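Local coordinates for protein glycoside hydrolase family 31 (Trueperella pyogenes, PDB 5I0F) that probably hydrolyses the cyclic glucan cycloalternan, acting through a covalent glycosyl-enzyme intermediate, at residues F228-T233 and I250-G255; T232-W237 and G485-N490; F338-D343 and R452-E457. All coordinates share one frame; numbering follows the deposited sequence.

Contact 1: residues F228-T233 and I250-G255; sequences FHVETT and IEVDLG. With CA (calcium ion), chain K.
Strands 228-230 and 250-253 run roughly the same way, their N-to-C directions 27° apart, with their axes 10.3 Å from each other at closest approach; Phe228, Val230, Ile250 and Val252 fill the gap between them. This is the face-to-face packing of a beta-sandwich: strand 225-230 belongs to a five-stranded mixed sheet, strand 247-253 to a six-stranded antiparallel one, and no backbone hydrogen bond joins the two segments. Alternate side chains of each strand turn inward and interlock. Phe228 and Ile250 approach from opposite directions, and the methyl CD1 of Ile250 settles obliquely against the ring, 3.8 Å from Phe228 CE2. Two residues on, Val230 uses both branches. Its CG1, anti to the backbone N (chi1 -175°), meets Val252 CG2 at 4.0 Å, while its CG2 turns to Ile250 CG2, so the valine wedges between two residues of the facing strand. Tyr238 from strand 236-240 touches Phe228, Val230 and Ile250, and Val264 packs on Val230.

Toward the strand ends the character changes from greasy to polar. Water 1 donates to Asp253 O and also hydrogen-bonds with Thr232 OG1, whose oxygen accepts from Arg234 N as well. Just past this bridge the chain binds a calcium ion, to which Asp486 of the barrel domain contributes another oxygen. Asp253 grips the metal in bidentate fashion, OD1 and OD2 each 2.6 Å from the calcium, and Leu254 O binds it at 2.3 Å.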
loop_
_atom_site.group_PDB
_atom_site.type_symbol
_atom_site.label_atom_id
_atom_site.label_comp_id
_atom_site.label_asym_id
_atom_site.label_seq_id
_atom_site.Cartn_x
_atom_site.Cartn_y
_atom_site.Cartn_z
ATOM N N PHE A 228 -19.237 -4.584 8.380
ATOM C CA PHE A 228 -18.925 -3.618 9.413
ATOM C C PHE A 228 -17.740 -2.764 9.009
ATOM O O PHE A 228 -16.878 -3.208 8.255
ATOM C CB PHE A 228 -18.641 -4.316 10.733
ATOM C CG PHE A 228 -17.471 -5.244 10.692
ATOM C CD1 PHE A 228 -17.631 -6.576 10.272
ATOM C CD2 PHE A 228 -16.212 -4.816 11.115
ATOM C CE1 PHE A 228 -16.551 -7.435 10.222
ATOM C CE2 PHE A 228 -15.127 -5.681 11.067
ATOM C CZ PHE A 228 -15.296 -6.991 10.619
ATOM N N HIS A 229 -17.715 -1.551 9.546
ATOM C CA HIS A 229 -16.667 -0.590 9.274
ATOM C C HIS A 229 -16.413 0.159 10.551
ATOM O O HIS A 229 -17.291 0.863 11.032
ATOM C CB HIS A 229 -17.077 0.344 8.136
ATOM C CG HIS A 229 -16.237 1.586 8.015
ATOM N ND1 HIS A 229 -16.786 2.820 7.764
ATOM C CD2 HIS A 229 -14.900 1.782 8.118
ATOM C CE1 HIS A 229 -15.827 3.723 7.701
ATOM N NE2 HIS A 229 -14.669 3.118 7.905
ATOM N N VAL A 230 -15.220 0.003 11.110
ATOM C CA VAL A 230 -14.858 0.767 12.284
ATOM C C VAL A 230 -14.482 2.154 11.734
ATOM O O VAL A 230 -13.519 2.271 10.995
ATOM C CB VAL A 230 -13.684 0.135 13.062
ATOM C CG1 VAL A 230 -13.421 0.897 14.364
ATOM C CG2 VAL A 230 -13.947 -1.340 13.355
ATOM N N GLU A 231 -15.261 3.182 12.071
ATOM C CA GLU A 231 -15.085 4.510 11.473
ATOM C C GLU A 231 -13.978 5.287 12.174
ATOM O O GLU A 231 -14.214 6.122 13.040
ATOM C CB GLU A 231 -16.397 5.323 11.415
ATOM C CG GLU A 231 -16.327 6.424 10.338
ATOM C CD GLU A 231 -17.636 7.159 10.127
ATOM O OE1 GLU A 231 -17.648 8.394 10.221
ATOM O OE2 GLU A 231 -18.668 6.530 9.880
ATOM N N THR A 232 -12.749 4.978 11.769
ATOM C CA THR A 232 -11.557 5.542 12.367
ATOM C C THR A 232 -10.428 5.453 11.348
ATOM O O THR A 232 -10.472 4.578 10.468
ATOM C CB THR A 232 -11.143 4.781 13.638
ATOM O OG1 THR A 232 -10.040 5.460 14.257
ATOM C CG2 THR A 232 -10.714 3.325 13.343
ATOM N N THR A 233 -9.446 6.341 11.476
ATOM C CA THR A 233 -8.157 6.205 10.759
ATOM C C THR A 233 -7.001 5.793 11.669
ATOM O O THR A 233 -5.849 5.724 11.228
ATOM C CB THR A 233 -7.793 7.476 9.956
ATOM O OG1 THR A 233 -7.630 8.577 10.856
ATOM C CG2 THR A 233 -8.890 7.798 8.919
ATOM N N ILE A 250 -12.278 -7.398 17.788
ATOM C CA ILE A 250 -11.803 -6.163 17.180
ATOM C C ILE A 250 -11.150 -5.365 18.285
ATOM O O ILE A 250 -11.748 -5.194 19.344
ATOM C CB ILE A 250 -12.979 -5.367 16.572
ATOM C CG1 ILE A 250 -13.644 -6.207 15.474
ATOM C CG2 ILE A 250 -12.512 -4.036 15.960
ATOM C CD1 ILE A 250 -14.831 -5.549 14.820
ATOM N N GLU A 251 -9.943 -4.870 18.039
ATOM C CA GLU A 251 -9.260 -3.966 18.956
ATOM C C GLU A 251 -8.932 -2.671 18.200
ATOM O O GLU A 251 -8.506 -2.705 17.052
ATOM C CB GLU A 251 -8.016 -4.636 19.522
ATOM C CG GLU A 251 -7.370 -3.900 20.679
ATOM C CD GLU A 251 -6.466 -4.784 21.548
ATOM O OE1 GLU A 251 -5.603 -4.213 22.259
ATOM O OE2 GLU A 251 -6.606 -6.029 21.533
ATOM N N VAL A 252 -9.146 -1.539 18.861
ATOM C CA VAL A 252 -9.102 -0.237 18.236
ATOM C C VAL A 252 -8.210 0.676 19.073
ATOM O O VAL A 252 -8.402 0.803 20.301
ATOM C CB VAL A 252 -10.523 0.359 18.170
ATOM C CG1 VAL A 252 -10.522 1.703 17.473
ATOM C CG2 VAL A 252 -11.492 -0.612 17.502
ATOM N N ASP A 253 -7.236 1.307 18.430
ATOM C CA ASP A 253 -6.447 2.373 19.078
ATOM C C ASP A 253 -7.338 3.605 19.267
ATOM O O ASP A 253 -8.130 3.951 18.378
ATOM C CB ASP A 253 -5.202 2.696 18.248
ATOM C CG ASP A 253 -4.411 3.863 18.792
ATOM O OD1 ASP A 253 -4.158 3.917 20.013
ATOM O OD2 ASP A 253 -4.038 4.770 18.001
ATOM N N LEU A 254 -7.226 4.245 20.432
ATOM C CA LEU A 254 -7.984 5.451 20.751
ATOM C C LEU A 254 -7.084 6.701 20.781
ATOM O O LEU A 254 -5.892 6.587 20.551
ATOM C CB LEU A 254 -8.708 5.267 22.081
ATOM C CG LEU A 254 -9.742 4.134 22.092
ATOM C CD1 LEU A 254 -10.306 3.956 23.492
ATOM C CD2 LEU A 254 -10.849 4.393 21.080
ATOM N N GLY A 255 -7.667 7.873 21.041
ATOM C CA GLY A 255 -6.944 9.183 21.043
ATOM C C GLY A 255 -5.785 9.381 22.029
ATOM O O GLY A 255 -5.309 8.427 22.657
HETATM CA CA CA K . -3.689 6.486 19.948
HETATM O O HOH W 1 -10.060 5.490 16.911
HETATM O O HOH W 2 -3.966 5.640 22.327
HETATM O O HOH W 3 -2.840 8.566 20.973
HETATM O O HOH W 4 -1.524 5.755 19.475
#

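Contact 2: residues T232-W237 and G485-N490; sequences TTRRTW and GDEGNN. With CA (calcium ion), chain K.
At a calcium site on the seam between the beta-sandwich and the catalytic barrel, Arg234 meets Asp486: Asp486 OD2 lies 2.8 Å from the calcium ion and also accepts from Arg234 NE, at 3.1 Å. The NE donor comes from above the carboxylate plane, 64° out of it, although the oxygen sits at the edge of the guanidinium and near its plane. Water 8 widens this link by accepting from Arg234 NH2 and donating to Asp486 OD1. Glu487 takes a different approach. Its carboxylate stacks over one guanidinium face with the planes only 4° apart, so the salt bridge between Arg234 NH2 and Glu487 OE1 is one of charge alone, with no N-H aimed at the oxygen. Arg234 reaches this place with its chain extended from CG to NE, lying alongside Asp486.

Asp486, Glu487 and Asn490 all lie in the first turns of helix 485-506, a helix of the family 31 TIM-barrel domain, and the segment facing them is the connection leading into sandwich strand 236-240. That connection is shaped by an ST turn closed by Thr232. Thr233 then bonds the helix twice: its OG1 donates to Glu487 O at 2.7 Å, and its carbonyl O receives Asn490 ND2 at 2.9 Å, the donor standing above the carbonyl plane. The other end of the Asn490 amide, OD1, accepts from Val196 N, which fixes the flip of the group. Water 9 accepts from Arg235 N and donates to Asp486 O.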
loop_
_atom_site.group_PDB
_atom_site.type_symbol
_atom_site.label_atom_id
_atom_site.label_comp_id
_atom_site.label_asym_id
_atom_site.label_seq_id
_atom_site.Cartn_x
_atom_site.Cartn_y
_atom_site.Cartn_z
ATOM N N THR A 232 -12.749 4.978 11.769
ATOM C CA THR A 232 -11.557 5.542 12.367
ATOM C C THR A 232 -10.428 5.453 11.348
ATOM O O THR A 232 -10.472 4.578 10.468
ATOM C CB THR A 232 -11.143 4.781 13.638
ATOM O OG1 THR A 232 -10.040 5.460 14.257
ATOM C CG2 THR A 232 -10.714 3.325 13.343
ATOM N N THR A 233 -9.446 6.341 11.476
ATOM C CA THR A 233 -8.157 6.205 10.759
ATOM C C THR A 233 -7.001 5.793 11.669
ATOM O O THR A 233 -5.849 5.724 11.228
ATOM C CB THR A 233 -7.793 7.476 9.956
ATOM O OG1 THR A 233 -7.630 8.577 10.856
ATOM C CG2 THR A 233 -8.890 7.798 8.919
ATOM N N ARG A 234 -7.304 5.473 12.924
ATOM C CA ARG A 234 -6.324 4.889 13.818
ATOM C C ARG A 234 -6.198 3.403 13.514
ATOM O O ARG A 234 -7.015 2.825 12.802
ATOM C CB ARG A 234 -6.703 5.110 15.291
ATOM C CG ARG A 234 -6.904 6.571 15.651
ATOM C CD ARG A 234 -6.891 6.814 17.159
ATOM N NE ARG A 234 -7.071 8.222 17.508
ATOM C CZ ARG A 234 -8.245 8.867 17.610
ATOM N NH1 ARG A 234 -9.414 8.263 17.359
ATOM N NH2 ARG A 234 -8.256 10.157 17.970
ATOM N N ARG A 235 -5.158 2.797 14.065
ATOM C CA ARG A 235 -4.877 1.397 13.836
ATOM C C ARG A 235 -5.949 0.527 14.475
ATOM O O ARG A 235 -6.467 0.863 15.543
ATOM C CB ARG A 235 -3.516 1.063 14.404
ATOM C CG ARG A 235 -3.020 -0.327 14.081
ATOM C CD ARG A 235 -1.550 -0.397 14.407
ATOM N NE ARG A 235 -0.925 -1.669 14.046
ATOM C CZ ARG A 235 0.353 -1.941 14.289
ATOM N NH1 ARG A 235 0.871 -3.108 13.930
ATOM N NH2 ARG A 235 1.123 -1.055 14.939
ATOM N N THR A 236 -6.275 -0.572 13.799
ATOM C CA THR A 236 -7.204 -1.571 14.294
ATOM C C THR A 236 -6.624 -2.951 14.061
ATOM O O THR A 236 -5.830 -3.149 13.143
ATOM C CB THR A 236 -8.587 -1.478 13.613
ATOM O OG1 THR A 236 -8.432 -1.458 12.189
ATOM C CG2 THR A 236 -9.307 -0.215 14.036
ATOM N N TRP A 237 -7.034 -3.892 14.907
ATOM C CA TRP A 237 -6.601 -5.286 14.844
ATOM C C TRP A 237 -7.845 -6.188 14.841
ATOM O O TRP A 237 -8.897 -5.835 15.436
ATOM C CB TRP A 237 -5.751 -5.631 16.057
ATOM C CG TRP A 237 -4.438 -4.924 16.215
ATOM C CD1 TRP A 237 -3.202 -5.432 15.925
ATOM C CD2 TRP A 237 -4.216 -3.637 16.782
ATOM N NE1 TRP A 237 -2.226 -4.531 16.255
ATOM C CE2 TRP A 237 -2.821 -3.417 16.786
ATOM C CE3 TRP A 237 -5.065 -2.642 17.301
ATOM C CZ2 TRP A 237 -2.243 -2.237 17.280
ATOM C CZ3 TRP A 237 -4.491 -1.464 17.796
ATOM C CH2 TRP A 237 -3.092 -1.275 17.785
ATOM N N GLY A 485 -0.557 12.124 14.603
ATOM C CA GLY A 485 -0.136 11.048 13.717
ATOM C C GLY A 485 -0.918 9.772 13.858
ATOM O O GLY A 485 -1.136 9.054 12.874
ATOM N N ASP A 486 -1.373 9.487 15.068
ATOM C CA ASP A 486 -2.166 8.280 15.273
ATOM C C ASP A 486 -3.440 8.224 14.419
ATOM O O ASP A 486 -3.911 7.122 14.135
ATOM C CB ASP A 486 -2.463 8.041 16.742
ATOM C CG ASP A 486 -3.407 9.057 17.329
ATOM O OD1 ASP A 486 -3.439 10.231 16.884
ATOM O OD2 ASP A 486 -4.098 8.670 18.288
ATOM N N GLU A 487 -3.953 9.381 13.994
ATOM C CA GLU A 487 -5.022 9.457 12.974
ATOM C C GLU A 487 -4.545 9.834 11.585
ATOM O O GLU A 487 -5.057 9.333 10.601
ATOM C CB GLU A 487 -6.071 10.507 13.383
ATOM C CG GLU A 487 -6.958 10.112 14.521
ATOM C CD GLU A 487 -8.116 11.096 14.713
ATOM O OE1 GLU A 487 -7.871 12.249 15.122
ATOM O OE2 GLU A 487 -9.270 10.719 14.430
ATOM N N GLY A 488 -3.588 10.756 11.498
ATOM C CA GLY A 488 -3.166 11.335 10.227
ATOM C C GLY A 488 -2.261 10.471 9.371
ATOM O O GLY A 488 -2.250 10.614 8.142
ATOM N N ASN A 489 -1.503 9.580 10.005
ATOM C CA ASN A 489 -0.511 8.765 9.285
ATOM C C ASN A 489 -1.164 7.748 8.316
ATOM O O ASN A 489 -0.682 7.613 7.191
ATOM C CB ASN A 489 0.465 8.092 10.240
ATOM C CG ASN A 489 1.287 9.100 11.056
ATOM O OD1 ASN A 489 1.275 10.307 10.794
ATOM N ND2 ASN A 489 1.964 8.612 12.064
ATOM N N ASN A 490 -2.232 7.059 8.731
ATOM C CA ASN A 490 -2.971 6.167 7.811
ATOM C C ASN A 490 -3.747 6.938 6.740
ATOM O O ASN A 490 -3.964 6.447 5.625
ATOM C CB ASN A 490 -3.958 5.274 8.557
ATOM C CG ASN A 490 -3.291 4.142 9.330
ATOM O OD1 ASN A 490 -2.250 3.605 8.935
ATOM N ND2 ASN A 490 -3.918 3.753 10.449
HETATM CA CA CA K . -3.689 6.486 19.948
HETATM O O HOH W 5 -2.958 6.731 11.447
HETATM O O HOH W 6 -10.160 8.359 13.459
HETATM O O HOH W 7 -9.361 10.598 11.155
HETATM O O HOH W 8 -5.625 11.214 18.208
HETATM O O HOH W 9 -3.278 4.606 15.258
HETATM O O HOH W 3 -2.840 8.566 20.973
HETATM O O HOH W 2 -3.966 5.640 22.327
HETATM O O HOH W 4 -1.524 5.755 19.475
#

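Contact 3: residues F338-D343 and R452-E457; sequences FTIFRD and RRYLVE
Tyr454 and Thr339 join helix 453-457 to the long loop that follows barrel strand 326-329, within the family 31 TIM-barrel domain. From CB, which points toward the loop, the tyrosine places CG between its backbone N and carbonyl carbon (chi1 86°), and one ring face is covered near its rim by Leu455 CG. Farther out, CE1 and CZ pass 3.4 and 3.3 Å from Thr339 O, which lies at the ring edge. The tip OH donates to that same Thr339 O at 2.6 Å, in the carbonyl plane and on a lone pair; it also touches Ile340 CA. A second bond grips the hydroxyl, donated by water 10, which itself accepts from Phe341 N.

Beside the tyrosine, Leu455 CD2 approaches Phe341 CE1 obliquely, at 4.2 Å. Nearby, Arg452, bent at chi2 (92°), swings its guanidinium so that Thr339 OG1 sits over one face, 3.5 Å from NH2. The hydroxyl is above the guanidinium plane, where the N-H bonds do not point: Arg452 NE and NH1 bond to Gln388 and to Trp448 O, while Thr339 OG1 pairs with Gly337 O and Gln405. Gln388 also donates to Phe338 O, and so ties the arginine to a residue of the glycan pocket. The Phe338 side chain itself leads away from the helix, its nearest atom about 3 Å from a bound alpha-D-glucopyranose.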
loop_
_atom_site.group_PDB
_atom_site.type_symbol
_atom_site.label_atom_id
_atom_site.label_comp_id
_atom_site.label_asym_id
_atom_site.label_seq_id
_atom_site.Cartn_x
_atom_site.Cartn_y
_atom_site.Cartn_z
ATOM N N PHE A 338 12.394 16.198 -7.943
ATOM C CA PHE A 338 11.260 15.557 -8.650
ATOM C C PHE A 338 10.242 16.543 -9.214
ATOM O O PHE A 338 9.041 16.303 -9.228
ATOM C CB PHE A 338 10.659 14.454 -7.783
ATOM C CG PHE A 338 11.690 13.462 -7.365
ATOM C CD1 PHE A 338 12.064 12.445 -8.230
ATOM C CD2 PHE A 338 12.396 13.625 -6.158
ATOM C CE1 PHE A 338 13.092 11.576 -7.910
ATOM C CE2 PHE A 338 13.427 12.737 -5.822
ATOM C CZ PHE A 338 13.774 11.713 -6.695
ATOM N N THR A 339 10.779 17.661 -9.713
ATOM C CA THR A 339 10.002 18.746 -10.268
ATOM C C THR A 339 10.468 19.184 -11.675
ATOM O O THR A 339 9.680 19.714 -12.451
ATOM C CB THR A 339 10.078 19.936 -9.270
ATOM O OG1 THR A 339 9.577 19.483 -7.997
ATOM C CG2 THR A 339 9.257 21.029 -9.702
ATOM N N ILE A 340 11.736 18.938 -11.985
ATOM C CA ILE A 340 12.421 19.428 -13.182
ATOM C C ILE A 340 13.061 18.247 -13.909
ATOM O O ILE A 340 13.710 17.434 -13.272
ATOM C CB ILE A 340 13.521 20.420 -12.766
ATOM C CG1 ILE A 340 12.874 21.595 -11.987
ATOM C CG2 ILE A 340 14.337 20.878 -13.972
ATOM C CD1 ILE A 340 13.839 22.550 -11.364
ATOM N N PHE A 341 12.893 18.187 -15.235
ATOM C CA PHE A 341 13.506 17.144 -16.059
ATOM C C PHE A 341 15.050 17.153 -15.970
ATOM O O PHE A 341 15.675 18.226 -15.901
ATOM C CB PHE A 341 13.074 17.277 -17.532
ATOM C CG PHE A 341 11.776 16.575 -17.875
ATOM C CD1 PHE A 341 10.550 17.203 -17.693
ATOM C CD2 PHE A 341 11.781 15.280 -18.387
ATOM C CE1 PHE A 341 9.367 16.572 -18.014
ATOM C CE2 PHE A 341 10.595 14.640 -18.711
ATOM C CZ PHE A 341 9.382 15.287 -18.525
ATOM N N ARG A 342 15.663 15.969 -15.959
ATOM C CA ARG A 342 17.117 15.877 -15.838
ATOM C C ARG A 342 17.814 16.675 -16.957
ATOM O O ARG A 342 17.374 16.636 -18.121
ATOM C CB ARG A 342 17.616 14.436 -15.851
ATOM C CG ARG A 342 19.072 14.301 -15.445
ATOM C CD ARG A 342 19.401 12.882 -15.028
ATOM N NE ARG A 342 19.165 11.874 -16.080
ATOM C CZ ARG A 342 20.088 11.344 -16.901
ATOM N NH1 ARG A 342 19.724 10.412 -17.784
ATOM N NH2 ARG A 342 21.363 11.730 -16.882
ATOM N N ASP A 343 18.875 17.391 -16.566
ATOM C CA ASP A 343 19.697 18.274 -17.445
ATOM C C ASP A 343 19.064 19.588 -17.897
ATOM O O ASP A 343 19.723 20.369 -18.593
ATOM C CB ASP A 343 20.258 17.519 -18.679
ATOM C CG ASP A 343 21.184 16.364 -18.303
ATOM O OD1 ASP A 343 21.853 16.438 -17.247
ATOM O OD2 ASP A 343 21.221 15.378 -19.077
ATOM N N ARG A 452 4.433 21.499 -9.322
ATOM C CA ARG A 452 4.298 20.586 -10.478
ATOM C C ARG A 452 3.317 21.020 -11.542
ATOM O O ARG A 452 3.155 20.299 -12.540
ATOM C CB ARG A 452 3.809 19.193 -10.008
ATOM C CG ARG A 452 4.841 18.395 -9.281
ATOM C CD ARG A 452 4.798 18.585 -7.774
ATOM N NE ARG A 452 5.935 17.858 -7.255
ATOM C CZ ARG A 452 6.649 18.161 -6.184
ATOM N NH1 ARG A 452 6.354 19.200 -5.394
ATOM N NH2 ARG A 452 7.682 17.390 -5.899
ATOM N N ARG A 453 2.635 22.149 -11.341
ATOM C CA ARG A 453 1.529 22.537 -12.211
ATOM C C ARG A 453 1.977 22.690 -13.658
ATOM O O ARG A 453 1.266 22.268 -14.576
ATOM C CB ARG A 453 0.856 23.834 -11.710
ATOM C CG ARG A 453 -0.275 24.354 -12.607
ATOM C CD ARG A 453 -0.983 25.555 -11.985
ATOM N NE ARG A 453 -1.743 25.135 -10.818
ATOM C CZ ARG A 453 -2.918 24.516 -10.847
ATOM N NH1 ARG A 453 -3.522 24.223 -11.995
ATOM N NH2 ARG A 453 -3.490 24.159 -9.703
ATOM N N TYR A 454 3.158 23.264 -13.863
ATOM C CA TYR A 454 3.685 23.464 -15.246
ATOM C C TYR A 454 3.839 22.156 -16.040
ATOM O O TYR A 454 3.721 22.168 -17.266
ATOM C CB TYR A 454 4.997 24.242 -15.259
ATOM C CG TYR A 454 6.223 23.383 -15.083
ATOM C CD1 TYR A 454 6.688 23.034 -13.814
ATOM C CD2 TYR A 454 6.920 22.903 -16.188
ATOM C CE1 TYR A 454 7.813 22.251 -13.666
ATOM C CE2 TYR A 454 8.033 22.106 -16.043
ATOM C CZ TYR A 454 8.470 21.780 -14.779
ATOM O OH TYR A 454 9.588 20.994 -14.658
ATOM N N LEU A 455 4.085 21.044 -15.349
ATOM C CA LEU A 455 4.174 19.725 -16.007
ATOM C C LEU A 455 2.876 19.385 -16.723
ATOM O O LEU A 455 2.899 18.829 -17.813
ATOM C CB LEU A 455 4.477 18.609 -14.994
ATOM C CG LEU A 455 5.812 18.742 -14.275
ATOM C CD1 LEU A 455 5.854 17.733 -13.136
ATOM C CD2 LEU A 455 6.982 18.563 -15.256
ATOM N N VAL A 456 1.754 19.713 -16.085
ATOM C CA VAL A 456 0.435 19.452 -16.626
ATOM C C VAL A 456 0.027 20.581 -17.594
ATOM O O VAL A 456 -0.401 20.300 -18.705
ATOM C CB VAL A 456 -0.614 19.269 -15.520
ATOM C CG1 VAL A 456 -1.946 18.916 -16.120
ATOM C CG2 VAL A 456 -0.215 18.132 -14.570
ATOM N N GLU A 457 0.159 21.836 -17.181
ATOM C CA GLU A 457 -0.373 22.957 -17.970
ATOM C C GLU A 457 0.481 23.315 -19.177
ATOM O O GLU A 457 -0.076 23.668 -20.210
ATOM C CB GLU A 457 -0.614 24.195 -17.098
ATOM C CG GLU A 457 -1.725 23.971 -16.096
ATOM C CD GLU A 457 -2.164 25.223 -15.375
ATOM O OE1 GLU A 457 -1.484 26.288 -15.468
ATOM O OE2 GLU A 457 -3.193 25.124 -14.692
HETATM O O HOH W 10 11.688 20.610 -16.716
#

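From the N terminus, contact 1 comes first: it closes a short loop of 16 residues, carrying strand 236-240, and joins two sheets of the sandwich. Contact 2 begins on the same stretch, sharing Thr232 and Thr233, but spans 247 residues to reach helix 485-506 and so ties sandwich to barrel. The two meet again through bonds between neighbouring strands, Trp237 N with Glu251 O and Asp253 N with Arg235 O, and through one calcium ion. Contact 3 lies nested inside the loop of contact 2, wholly within the barrel domain; its nearest atoms are about 18 Å from contact 2 and about 24 Å from contact 1.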